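Local coordinates for protein 5-Carboxyvanillate Decarboxylase (Novosphingobium aromaticivorans, PDB 4QRN) that probably removes a carboxyl group from 5-carboxyvanillate, acting as a manganese-binding decarboxylase of the amidohydrolase family, at residues D228-I231 and F232-V236; G235-T238 and G239-L242; S214-S217 and M218-P221; G265-L268 and P269-Y273; P317-K320 and F321-V325. One frame throughout, in Å; residues are numbered along the deposited sequence. Where two conformers were deposited one is given.

Contact 1 of 5, residues D228-I231 and F232-V236; sequences DGAI and FGFGV. With 1DF (4-hydroxy-3-methoxy-5-nitrobenzoic acid), chain F.
The carbonyl oxygen of Gly229 takes two backbone N-H groups, one on each face of its plane: Phe234 N at 2.9 Å and Phe232 N at 3.1 Å. The second bond closes a type I beta turn from Gly229 to Phe232, and the first ties that turn to the opening of helix 233-248, where Phe232 is the N-cap residue. The bond from Phe234 is nearly straight, with 173° at the hydrogen. A side chain at position 233 would run into Asp228 O, so the glycine there suits so close a passage of the chain. One ring face of Phe234 lies flat on the Gly229-Ala230 peptide, with Ala230 N standing 3.6 Å above the ring centre. This follows from chi1 of -84°, which sets CG anti to the carbonyl carbon and folds the ring back over the turn. The Ala230 methyl also meets the ring, CB to Phe234 CD2 at 3.8 Å, and faces the bound 4-hydroxy-3-methoxy-5-nitrobenzoic acid. Turn and helix thus build a piece of the ligand pocket, completed by residues such as Tyr73 and Arg80 and by Arg274 of the second subunit. A water adds one more link, donating to Ala230 O at 2.7 Å and accepting weakly from Gly235 N. The pocket side of the Phe234 ring presents an edge, with CE2 3.7 Å from the inhibitor ring carbon CO2.

Contact 2 of 5, residues G235-T238 and G239-L242; sequences GVET and GMHL
Met240 turns back along helix 233-248 to meet Glu237, one turn earlier. Its CB starts close to the backbone, 3.1 Å from Val236 O, the same oxygen that accepts the Met240 N-H at 2.9 Å. CG stands anti to the backbone N (chi1 -177°) and carries the chain outward to SD, which packs on the Met218 methyl and marks the side facing the preceding loop. A bend at the last torsion (chi3 64°) then swings CE toward the carboxylate, 3.8 Å from Glu237 OE1, the two side chains crossing at a slant. Glu237 is itself bent at chi2, and its oxygens are engaged beyond the helix: OE1 with Tyr187 OH, OE2 with Ser181 OG and His182 N. His241, a turn along, sends ND1 to the same Ser181 hydroxyl; ND1 stays 4.3 Å from Glu237 OE2, so serine rather than direct contact joins them. Gly239 N bonds to Gly235 O at 2.9 Å, and a side chain on this glycine would crowd that oxygen. Thr238 turns its hydroxyl back to Phe234 O, a residue of the ligand pocket. The contact therefore buries a carboxylate beside a methionine methyl, and its charge is probably stabilised by the three hydrogen-bonding partners from 181-187, which would also fix the rotation of the group against the helix.

Contact 3 of 5, residues S214-S217 and M218-P221; sequences SPDS and MIDP
Ile219 reaches Ser214 and Pro215 because CG1 is anti to its backbone N (chi1 -160°), which sends CD1 to Ser214 O at 3.7 Å and leaves CG2 near Pro215 O at 3.8 Å. Met218, with a similar first torsion of -165°, carries an extended chain away from the loop and toward Val236 and Met240 on helix 233-248. The backbone closes a tight turn ahead of helix 220-225, in the loop that follows barrel strand 207-209. Pro215 O is its pivot, accepting from Met218 N at 2.9 Å and, in a weak, bent bond, from Ile219 N. Ser214 CB sits 4.0 Å from Ile219 CB, which sets the base of the isoleucine against the start of the turn, while CG1 also packs on Asp228. Replacing Ile219 by alanine would remove these branches and is likely to open a gap beside Ser214 O and Asp228, taking away the apolar cover between this loop and the one ahead of helix 233-248. Outward, the contact is wet. Asp216 O accepts from two waters, each at 2.8 Å; one accepts in turn from Asp220 N at 2.9 Å, and the other donates to Asp220 OD1. Both aspartates also meet Lys64, Asp220 OD1 in a salt bridge with NZ and Asp216 OD1 in a hydrogen bond with the backbone N. The carboxylates stand 6.0 Å apart, measured between Asp216 OD1 and Asp220 OD1, and the lysine charge, paired with Asp220, is likely to offset part of their repulsion, while Asp216 is held by the neutral N-H.

Contact 4 of 5, residues G265-L268 and P269-Y273; sequences GEAL and PYWLY
Ala267 O receives Trp271 N in a 3.0 Å bond, the donor nitrogen lying nearly along the C=O axis, and takes a second, weak one from Tyr270 N. Gly265 to Leu268 form a type I' beta turn: Glu266 and Ala267 both have positive phi, and Leu268 N closes the turn on Gly265 O before right-handed helix 268-284 sets off. Packing is tight at the start of that helix. Pro269 CD lies 3.4 Å from Gly265 O and 3.6 Å from Leu268 CB, and a side chain on Gly265 would strike this ring carbon; the backbone angles of Gly265 call for glycine as well. The pyrrolidine ring is packed between this turn and helix 316-326. A serine at Pro269 would probably open a gap between Gly265 and helix 316-326 and free the backbone torsion that the ring now fixes. Beyond the first turn the contact thins out. Leu272 reaches back only with CB, 3.8 Å from Leu268 O, while the partly exposed Tyr273 touches nothing of 265-268 and turns instead to Trp315 and Glu345 of the second subunit. Glu266 takes no part in the packing on 269-273; its OE2 is hydrogen-bonded to ND1 of His263, a residue of the ligand pocket. The indole of Trp271, which also packs on Glu266 of the second subunit, has chi1 of -76°, bringing CD1 back over the turn to lie 3.7 Å from the Ala267 methyl CB and 3.3 Å from Ala267 O.

Contact 5 of 5, residues P317-K320 and F321-V325; sequences PAIK and FCQQV
Phe321 bonds through its N-H to Pro317 O at 3.0 Å, and its CB rests 3.3 Å from that same oxygen, while its ring leads away from 317-320 toward Pro269 and Tyr270. The helix is 316-326, the crossover of a beta-alpha-beta unit between strands 306-309 and 331-332. Cys322 follows with a bond to Ala318 O. Gln323 carries the side-chain contact: its N-H bonds to Ile319 O at 2.9 Å, and its chain runs beside Ile319, both pointing the same way. With CG anti to the carbonyl carbon (chi1 -73°), the glutamine lies back along the helix, CG 3.3 Å from Ile319 O and CD 3.9 Å from Ile319 CG2. Its OE1 comes over the Lys320 backbone, 3.6 Å from CA. Gln324 bonds to Lys320 O and turns to Pro317 of the second subunit, whereas Val325 bonds to Phe321 O and packs on Leu272. Lys320 stretches outward until NZ reaches Asp353 O. The chemistry is that of an amphipathic helix, with apolar groups set against neighbouring helices and the lysine amine held at the exposed margin by a backbone carbonyl.

Contacts 1 and 2 share Gly235 and Val236 and form successive turns of helix 233-248, their centres about 9 Å apart. Contact 3 lies earlier in the chain and packs on both, Met218 CE reaching Val236 CG1 at 3.7 Å. On another side of the helix, Glu266 of contact 4 comes against it, OE1 lying 3.4 Å from Gly235 CA. Contact 5 touches contact 4 through Pro269 O and Phe321 CE1, 3.5 Å apart, but stays about 10 Å from contact 2 at the nearest atoms. Contact 1 lines the ligand pocket, the Phe234 side chain about 6 Å from the manganese ion; contacts 3 and 5 lie away from the site. All five touch the second subunit.

Contact 1 of 5, residues D228-I231 and F232-V236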
loop_
_atom_site.group_PDB
_atom_site.type_symbol
_atom_site.label_atom_id
_atom_site.label_comp_id
_atom_site.label_asym_id
_atom_site.label_seq_id
_atom_site.Cartn_x
_atom_site.Cartn_y
_atom_site.Cartn_z
ATOM N N ASP A 228 -11.363 -5.180 -1.907
ATOM C CA ASP A 228 -10.918 -5.122 -3.299
ATOM C C ASP A 228 -11.043 -3.754 -3.960
ATOM O O ASP A 228 -10.412 -3.503 -4.989
ATOM C CB ASP A 228 -11.692 -6.152 -4.137
ATOM C CG ASP A 228 -13.213 -5.955 -4.047
ATOM O OD1 ASP A 228 -13.744 -6.093 -2.926
ATOM O OD2 ASP A 228 -13.859 -5.679 -5.080
ATOM N N GLY A 229 -11.889 -2.886 -3.411
ATOM C CA GLY A 229 -12.177 -1.603 -4.056
ATOM C C GLY A 229 -11.354 -0.459 -3.503
ATOM O O GLY A 229 -10.171 -0.618 -3.141
ATOM N N ALA A 230 -11.966 0.722 -3.495
ATOM C CA ALA A 230 -11.294 1.972 -3.142
ATOM C C ALA A 230 -10.637 1.931 -1.766
ATOM O O ALA A 230 -9.611 2.597 -1.570
ATOM C CB ALA A 230 -12.262 3.133 -3.247
ATOM N N ILE A 231 -11.189 1.175 -0.818
ATOM C CA ILE A 231 -10.588 1.138 0.495
ATOM C C ILE A 231 -9.140 0.632 0.499
ATOM O O ILE A 231 -8.381 1.013 1.405
ATOM C CB ILE A 231 -11.456 0.264 1.436
ATOM C CG1 ILE A 231 -11.055 0.471 2.898
ATOM C CG2 ILE A 231 -11.463 -1.217 1.039
ATOM C CD1 ILE A 231 -11.948 -0.331 3.892
ATOM N N PHE A 232 -8.752 -0.251 -0.432
ATOM C CA PHE A 232 -7.443 -0.892 -0.311
ATOM C C PHE A 232 -6.942 -1.440 -1.636
ATOM O O PHE A 232 -5.838 -1.107 -2.073
ATOM C CB PHE A 232 -7.501 -2.007 0.748
ATOM C CG PHE A 232 -6.183 -2.682 0.973
ATOM C CD1 PHE A 232 -5.193 -2.063 1.720
ATOM C CD2 PHE A 232 -5.917 -3.924 0.404
ATOM C CE1 PHE A 232 -3.961 -2.685 1.913
ATOM C CE2 PHE A 232 -4.707 -4.550 0.598
ATOM C CZ PHE A 232 -3.721 -3.904 1.337
ATOM N N GLY A 233 -7.734 -2.291 -2.285
ATOM C CA GLY A 233 -7.275 -2.945 -3.493
ATOM C C GLY A 233 -6.960 -1.976 -4.613
ATOM O O GLY A 233 -6.028 -2.200 -5.381
ATOM N N PHE A 234 -7.715 -0.883 -4.720
ATOM C CA PHE A 234 -7.379 0.137 -5.726
ATOM C C PHE A 234 -5.936 0.622 -5.561
ATOM O O PHE A 234 -5.220 0.793 -6.546
ATOM C CB PHE A 234 -8.339 1.330 -5.600
ATOM C CG PHE A 234 -9.671 1.178 -6.317
ATOM C CD1 PHE A 234 -10.145 -0.038 -6.795
ATOM C CD2 PHE A 234 -10.449 2.322 -6.510
ATOM C CE1 PHE A 234 -11.384 -0.103 -7.460
ATOM C CE2 PHE A 234 -11.681 2.257 -7.157
ATOM C CZ PHE A 234 -12.146 1.041 -7.633
ATOM N N GLY A 235 -5.534 0.901 -4.317
ATOM C CA GLY A 235 -4.197 1.411 -4.067
ATOM C C GLY A 235 -3.121 0.377 -4.327
ATOM O O GLY A 235 -2.032 0.716 -4.780
ATOM N N VAL A 236 -3.405 -0.880 -4.008
ATOM C CA VAL A 236 -2.466 -1.962 -4.287
ATOM C C VAL A 236 -2.242 -2.053 -5.793
ATOM O O VAL A 236 -1.103 -2.067 -6.279
ATOM C CB VAL A 236 -3.008 -3.287 -3.732
ATOM C CG1 VAL A 236 -2.190 -4.479 -4.273
ATOM C CG2 VAL A 236 -3.027 -3.276 -2.188
HETATM C C1 1DF F . -14.652 4.415 -6.405
HETATM C CO1 1DF F . -13.655 5.297 -6.097
HETATM C CO2 1DF F . -14.849 4.041 -7.752
HETATM C CM1 1DF F . -12.939 5.859 -7.207
HETATM C CM2 1DF F . -14.231 4.715 -8.786
HETATM O OM 1DF F . -14.425 4.426 -10.107
HETATM C CZ 1DF F . -13.336 5.745 -8.537
HETATM C CC 1DF F . -15.487 3.776 -5.358
HETATM C CV 1DF F . -15.113 3.214 -10.416
HETATM O O1 1DF F . -15.693 4.439 -4.258
HETATM O O2 1DF F . -15.966 2.659 -5.581
HETATM O O3 1DF F . -12.868 6.509 -9.480
HETATM N N 1DF F . -11.581 6.400 -6.854
HETATM O O11 1DF F . -10.808 6.782 -7.687
HETATM O O22 1DF F . -11.212 6.288 -5.652
HETATM O O HOH W 1 -6.939 2.300 -2.123
#

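Contact 2 of 5, residues G235-T238 and G239-L242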
loop_
_atom_site.group_PDB
_atom_site.type_symbol
_atom_site.label_atom_id
_atom_site.label_comp_id
_atom_site.label_asym_id
_atom_site.label_seq_id
_atom_site.Cartn_x
_atom_site.Cartn_y
_atom_site.Cartn_z
ATOM N N GLY A 235 -5.534 0.901 -4.317
ATOM C CA GLY A 235 -4.197 1.411 -4.067
ATOM C C GLY A 235 -3.121 0.377 -4.327
ATOM O O GLY A 235 -2.032 0.716 -4.780
ATOM N N VAL A 236 -3.405 -0.880 -4.008
ATOM C CA VAL A 236 -2.466 -1.962 -4.287
ATOM C C VAL A 236 -2.242 -2.053 -5.793
ATOM O O VAL A 236 -1.103 -2.067 -6.279
ATOM C CB VAL A 236 -3.008 -3.287 -3.732
ATOM C CG1 VAL A 236 -2.190 -4.479 -4.273
ATOM C CG2 VAL A 236 -3.027 -3.276 -2.188
ATOM N N GLU A 237 -3.343 -2.157 -6.542
ATOM C CA GLU A 237 -3.283 -2.336 -7.985
ATOM C C GLU A 237 -2.519 -1.188 -8.652
ATOM O O GLU A 237 -1.651 -1.383 -9.493
ATOM C CB GLU A 237 -4.718 -2.445 -8.515
ATOM C CG GLU A 237 -4.871 -2.258 -10.009
ATOM C CD GLU A 237 -4.203 -3.286 -10.914
ATOM O OE1 GLU A 237 -3.876 -4.402 -10.468
ATOM O OE2 GLU A 237 -4.056 -2.951 -12.108
ATOM N N THR A 238 -2.873 0.036 -8.274
ATOM C CA THR A 238 -2.366 1.202 -8.990
ATOM C C THR A 238 -0.930 1.508 -8.573
ATOM O O THR A 238 -0.092 1.840 -9.410
ATOM C CB THR A 238 -3.276 2.409 -8.735
ATOM O OG1 THR A 238 -4.631 2.024 -8.939
ATOM C CG2 THR A 238 -2.943 3.538 -9.699
ATOM N N GLY A 239 -0.634 1.408 -7.281
ATOM C CA GLY A 239 0.734 1.578 -6.833
ATOM C C GLY A 239 1.645 0.521 -7.449
ATOM O O GLY A 239 2.764 0.818 -7.870
ATOM N N MET A 240 1.185 -0.719 -7.502
ATOM C CA MET A 240 1.957 -1.763 -8.165
ATOM C C MET A 240 2.235 -1.392 -9.620
ATOM O O MET A 240 3.340 -1.577 -10.128
ATOM C CB MET A 240 1.221 -3.105 -8.117
ATOM C CG MET A 240 2.029 -4.239 -8.740
ATOM S SD MET A 240 1.120 -5.795 -8.800
ATOM C CE MET A 240 -0.218 -5.414 -9.904
ATOM N N HIS A 241 1.203 -0.908 -10.303
ATOM C CA HIS A 241 1.329 -0.599 -11.724
ATOM C C HIS A 241 2.342 0.519 -11.960
ATOM O O HIS A 241 3.216 0.407 -12.830
ATOM C CB HIS A 241 -0.035 -0.235 -12.285
ATOM C CG HIS A 241 -0.155 -0.409 -13.764
ATOM N ND1 HIS A 241 -1.384 -0.531 -14.360
ATOM C CD2 HIS A 241 0.764 -0.571 -14.757
ATOM C CE1 HIS A 241 -1.213 -0.725 -15.658
ATOM N NE2 HIS A 241 0.076 -0.766 -15.933
ATOM N N LEU A 242 2.236 1.605 -11.196
ATOM C CA LEU A 242 3.194 2.688 -11.334
ATOM C C LEU A 242 4.600 2.196 -10.986
ATOM O O LEU A 242 5.581 2.510 -11.685
ATOM C CB LEU A 242 2.795 3.872 -10.481
ATOM C CG LEU A 242 3.784 5.044 -10.492
ATOM C CD1 LEU A 242 4.077 5.560 -11.904
ATOM C CD2 LEU A 242 3.247 6.151 -9.602
#

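Contact 3 of 5, residues S214-S217 and M218-P221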
loop_
_atom_site.group_PDB
_atom_site.type_symbol
_atom_site.label_atom_id
_atom_site.label_comp_id
_atom_site.label_asym_id
_atom_site.label_seq_id
_atom_site.Cartn_x
_atom_site.Cartn_y
_atom_site.Cartn_z
ATOM N N SER A 214 -8.323 -5.264 -8.941
ATOM C CA SER A 214 -7.254 -6.170 -9.299
ATOM C C SER A 214 -7.762 -7.231 -10.267
ATOM O O SER A 214 -8.946 -7.580 -10.253
ATOM C CB SER A 214 -6.762 -6.872 -8.034
ATOM O OG SER A 214 -6.195 -5.968 -7.097
ATOM N N PRO A 215 -6.868 -7.778 -11.090
ATOM C CA PRO A 215 -7.259 -8.905 -11.935
ATOM C C PRO A 215 -7.519 -10.171 -11.122
ATOM O O PRO A 215 -7.161 -10.248 -9.942
ATOM C CB PRO A 215 -6.069 -9.056 -12.887
ATOM C CG PRO A 215 -4.892 -8.568 -12.076
ATOM C CD PRO A 215 -5.437 -7.448 -11.222
ATOM N N ASP A 216 -8.137 -11.155 -11.758
ATOM C CA ASP A 216 -8.467 -12.395 -11.086
ATOM C C ASP A 216 -7.233 -13.072 -10.494
ATOM O O ASP A 216 -7.352 -13.820 -9.519
ATOM C CB ASP A 216 -9.180 -13.346 -12.055
ATOM C CG ASP A 216 -10.650 -13.021 -12.240
ATOM O OD1 ASP A 216 -11.176 -12.087 -11.616
ATOM O OD2 ASP A 216 -11.303 -13.728 -13.038
ATOM N N SER A 217 -6.055 -12.830 -11.064
ATOM C CA SER A 217 -4.801 -13.391 -10.547
ATOM C C SER A 217 -4.401 -12.862 -9.169
ATOM O O SER A 217 -3.503 -13.408 -8.541
ATOM C CB SER A 217 -3.660 -13.066 -11.520
ATOM O OG SER A 217 -3.539 -11.663 -11.650
ATOM N N MET A 218 -5.031 -11.791 -8.705
ATOM C CA MET A 218 -4.612 -11.138 -7.460
ATOM C C MET A 218 -5.747 -10.806 -6.505
ATOM O O MET A 218 -5.502 -10.529 -5.333
ATOM C CB MET A 218 -3.833 -9.855 -7.858
ATOM C CG MET A 218 -3.014 -9.175 -6.839
ATOM S SD MET A 218 -1.769 -8.198 -7.709
ATOM C CE MET A 218 -1.146 -7.391 -6.221
ATOM N N ILE A 219 -6.990 -10.812 -6.961
ATOM C CA ILE A 219 -8.058 -10.209 -6.169
ATOM C C ILE A 219 -8.565 -11.029 -4.985
ATOM O O ILE A 219 -9.152 -10.456 -4.056
ATOM C CB ILE A 219 -9.243 -9.845 -7.109
ATOM C CG1 ILE A 219 -10.167 -8.801 -6.476
ATOM C CG2 ILE A 219 -9.987 -11.106 -7.551
ATOM C CD1 ILE A 219 -11.210 -8.283 -7.432
ATOM N N ASP A 220 -8.422 -12.357 -5.018
ATOM C CA ASP A 220 -9.259 -13.176 -4.131
ATOM C C ASP A 220 -9.193 -12.810 -2.632
ATOM O O ASP A 220 -10.239 -12.675 -2.011
ATOM C CB ASP A 220 -8.970 -14.676 -4.280
ATOM C CG ASP A 220 -9.582 -15.303 -5.511
ATOM O OD1 ASP A 220 -10.325 -14.651 -6.249
ATOM O OD2 ASP A 220 -9.258 -16.494 -5.715
ATOM N N PRO A 221 -7.987 -12.686 -2.031
ATOM C CA PRO A 221 -7.982 -12.414 -0.589
ATOM C C PRO A 221 -8.577 -11.057 -0.239
ATOM O O PRO A 221 -9.170 -10.904 0.826
ATOM C CB PRO A 221 -6.494 -12.501 -0.224
ATOM C CG PRO A 221 -5.911 -13.392 -1.261
ATOM C CD PRO A 221 -6.631 -12.985 -2.519
HETATM O O HOH W 2 -6.953 -14.124 -6.735
HETATM O O HOH W 3 -9.791 -15.016 -8.924
#

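Contact 4 of 5, residues G265-L268 and P269-Y273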
loop_
_atom_site.group_PDB
_atom_site.type_symbol
_atom_site.label_atom_id
_atom_site.label_comp_id
_atom_site.label_asym_id
_atom_site.label_seq_id
_atom_site.Cartn_x
_atom_site.Cartn_y
_atom_site.Cartn_z
ATOM N N GLY A 265 -0.747 9.435 -4.303
ATOM C CA GLY A 265 0.388 8.698 -4.851
ATOM C C GLY A 265 0.322 7.201 -4.616
ATOM O O GLY A 265 1.327 6.515 -4.804
ATOM N N GLU A 266 -0.853 6.697 -4.229
ATOM C CA GLU A 266 -1.072 5.254 -4.061
ATOM C C GLU A 266 -0.007 4.667 -3.117
ATOM O O GLU A 266 0.556 3.604 -3.351
ATOM C CB GLU A 266 -1.115 4.524 -5.414
ATOM C CG GLU A 266 -2.034 5.200 -6.467
ATOM C CD GLU A 266 -3.532 5.164 -6.190
ATOM O OE1 GLU A 266 -3.938 4.658 -5.129
ATOM O OE2 GLU A 266 -4.312 5.667 -7.061
ATOM N N ALA A 267 0.268 5.424 -2.056
ATOM C CA ALA A 267 1.214 5.101 -0.986
ATOM C C ALA A 267 2.679 5.198 -1.367
ATOM O O ALA A 267 3.524 5.127 -0.474
ATOM C CB ALA A 267 0.914 3.700 -0.334
ATOM N N LEU A 268 3.008 5.305 -2.653
ATOM C CA LEU A 268 4.418 5.256 -3.023
ATOM C C LEU A 268 5.263 6.351 -2.359
ATOM O O LEU A 268 6.389 6.058 -1.962
ATOM C CB LEU A 268 4.606 5.214 -4.542
ATOM C CG LEU A 268 3.929 4.039 -5.273
ATOM C CD1 LEU A 268 4.469 3.947 -6.707
ATOM C CD2 LEU A 268 4.112 2.692 -4.586
ATOM N N PRO A 269 4.753 7.584 -2.190
ATOM C CA PRO A 269 5.582 8.590 -1.512
ATOM C C PRO A 269 5.938 8.177 -0.078
ATOM O O PRO A 269 7.039 8.478 0.400
ATOM C CB PRO A 269 4.718 9.862 -1.578
ATOM C CG PRO A 269 3.907 9.646 -2.861
ATOM C CD PRO A 269 3.535 8.176 -2.787
ATOM N N TYR A 270 5.003 7.527 0.621
ATOM C CA TYR A 270 5.236 7.108 1.989
ATOM C C TYR A 270 6.217 5.940 2.049
ATOM O O TYR A 270 7.051 5.861 2.960
ATOM C CB TYR A 270 3.908 6.761 2.620
ATOM C CG TYR A 270 3.953 6.448 4.102
ATOM C CD1 TYR A 270 4.102 7.447 5.045
ATOM C CD2 TYR A 270 3.788 5.131 4.555
ATOM C CE1 TYR A 270 4.083 7.140 6.412
ATOM C CE2 TYR A 270 3.761 4.829 5.896
ATOM C CZ TYR A 270 3.898 5.834 6.820
ATOM O OH TYR A 270 3.846 5.584 8.165
ATOM N N TRP A 271 6.124 5.034 1.080
ATOM C CA TRP A 271 7.019 3.891 0.992
ATOM C C TRP A 271 8.399 4.241 0.431
ATOM O O TRP A 271 9.237 3.353 0.311
ATOM C CB TRP A 271 6.431 2.845 0.064
ATOM C CG TRP A 271 5.312 2.003 0.572
ATOM C CD1 TRP A 271 4.069 1.899 0.020
ATOM C CD2 TRP A 271 5.368 1.038 1.626
ATOM N NE1 TRP A 271 3.342 0.926 0.669
ATOM C CE2 TRP A 271 4.118 0.382 1.655
ATOM C CE3 TRP A 271 6.373 0.629 2.498
ATOM C CZ2 TRP A 271 3.846 -0.659 2.545
ATOM C CZ3 TRP A 271 6.092 -0.399 3.401
ATOM C CH2 TRP A 271 4.853 -1.027 3.400
ATOM N N LEU A 272 8.643 5.494 0.044
ATOM C CA LEU A 272 9.781 5.792 -0.823
ATOM C C LEU A 272 11.114 5.281 -0.300
ATOM O O LEU A 272 11.917 4.742 -1.066
ATOM C CB LEU A 272 9.871 7.295 -1.037
ATOM C CG LEU A 272 11.001 7.763 -1.936
ATOM C CD1 LEU A 272 10.924 7.121 -3.348
ATOM C CD2 LEU A 272 10.963 9.302 -2.001
ATOM N N TYR A 273 11.415 5.487 0.982
ATOM C CA TYR A 273 12.708 5.056 1.501
ATOM C C TYR A 273 12.890 3.540 1.289
ATOM O O TYR A 273 13.965 3.092 0.856
ATOM C CB TYR A 273 12.818 5.401 2.995
ATOM C CG TYR A 273 14.181 5.098 3.570
ATOM C CD1 TYR A 273 14.485 3.840 4.070
ATOM C CD2 TYR A 273 15.186 6.084 3.582
ATOM C CE1 TYR A 273 15.745 3.572 4.559
ATOM C CE2 TYR A 273 16.428 5.829 4.103
ATOM C CZ TYR A 273 16.713 4.567 4.583
ATOM O OH TYR A 273 17.977 4.331 5.090
#

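Contact 5 of 5, residues P317-K320 and F321-V325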
loop_
_atom_site.group_PDB
_atom_site.type_symbol
_atom_site.label_atom_id
_atom_site.label_comp_id
_atom_site.label_asym_id
_atom_site.label_seq_id
_atom_site.Cartn_x
_atom_site.Cartn_y
_atom_site.Cartn_z
ATOM N N PRO A 317 -2.206 16.190 6.813
ATOM C CA PRO A 317 -0.884 15.585 7.050
ATOM C C PRO A 317 -0.356 14.849 5.823
ATOM O O PRO A 317 0.848 14.887 5.535
ATOM C CB PRO A 317 -1.148 14.616 8.219
ATOM C CG PRO A 317 -2.364 15.101 8.882
ATOM C CD PRO A 317 -3.194 15.804 7.845
ATOM N N ALA A 318 -1.238 14.133 5.129
ATOM C CA ALA A 318 -0.809 13.361 3.975
ATOM C C ALA A 318 -0.477 14.264 2.789
ATOM O O ALA A 318 0.511 14.027 2.084
ATOM C CB ALA A 318 -1.845 12.339 3.593
ATOM N N ILE A 319 -1.279 15.300 2.573
ATOM C CA ILE A 319 -0.992 16.242 1.498
ATOM C C ILE A 319 0.367 16.896 1.735
ATOM O O ILE A 319 1.189 16.980 0.825
ATOM C CB ILE A 319 -2.103 17.308 1.390
ATOM C CG1 ILE A 319 -3.411 16.638 0.959
ATOM C CG2 ILE A 319 -1.694 18.395 0.425
ATOM C CD1 ILE A 319 -4.612 17.530 1.180
ATOM N N LYS A 320 0.593 17.378 2.953
ATOM C CA LYS A 320 1.845 18.057 3.246
ATOM C C LYS A 320 3.036 17.117 3.127
ATOM O O LYS A 320 4.104 17.520 2.663
ATOM C CB LYS A 320 1.795 18.700 4.632
ATOM C CG LYS A 320 0.935 19.953 4.685
ATOM C CD LYS A 320 0.924 20.581 6.069
ATOM C CE LYS A 320 0.288 21.969 6.049
ATOM N NZ LYS A 320 0.260 22.546 7.439
ATOM N N PHE A 321 2.869 15.879 3.570
ATOM C CA PHE A 321 3.944 14.893 3.464
ATOM C C PHE A 321 4.323 14.719 1.999
ATOM O O PHE A 321 5.491 14.747 1.597
ATOM C CB PHE A 321 3.479 13.563 4.066
ATOM C CG PHE A 321 4.513 12.471 3.972
ATOM C CD1 PHE A 321 4.619 11.714 2.818
ATOM C CD2 PHE A 321 5.368 12.200 5.024
ATOM C CE1 PHE A 321 5.570 10.706 2.705
ATOM C CE2 PHE A 321 6.331 11.214 4.907
ATOM C CZ PHE A 321 6.430 10.463 3.744
ATOM N N CYS A 322 3.296 14.555 1.178
ATOM C CA CYS A 322 3.515 14.303 -0.223
ATOM C C CYS A 322 4.142 15.551 -0.906
ATOM O O CYS A 322 5.011 15.420 -1.768
ATOM C CB CYS A 322 2.174 13.904 -0.829
ATOM S SG CYS A 322 2.247 13.155 -2.430
ATOM N N GLN A 323 3.692 16.746 -0.524
ATOM C CA GLN A 323 4.287 17.968 -1.061
ATOM C C GLN A 323 5.773 18.039 -0.722
ATOM O O GLN A 323 6.587 18.484 -1.529
ATOM C CB GLN A 323 3.594 19.222 -0.505
ATOM C CG GLN A 323 2.214 19.443 -1.101
ATOM C CD GLN A 323 1.468 20.565 -0.382
ATOM O OE1 GLN A 323 1.584 20.710 0.834
ATOM N NE2 GLN A 323 0.703 21.369 -1.134
ATOM N N GLN A 324 6.144 17.618 0.483
ATOM C CA GLN A 324 7.546 17.617 0.856
ATOM C C GLN A 324 8.345 16.604 0.022
ATOM O O GLN A 324 9.459 16.911 -0.422
ATOM C CB GLN A 324 7.681 17.342 2.348
ATOM C CG GLN A 324 9.122 17.474 2.860
ATOM C CD GLN A 324 9.334 16.890 4.247
ATOM O OE1 GLN A 324 8.473 16.994 5.120
ATOM N NE2 GLN A 324 10.495 16.271 4.454
ATOM N N VAL A 325 7.807 15.405 -0.187
ATOM C CA VAL A 325 8.542 14.362 -0.910
ATOM C C VAL A 325 8.659 14.676 -2.403
ATOM O O VAL A 325 9.716 14.519 -3.006
ATOM C CB VAL A 325 7.821 12.995 -0.738
ATOM C CG1 VAL A 325 8.415 11.937 -1.675
ATOM C CG2 VAL A 325 7.913 12.537 0.711
#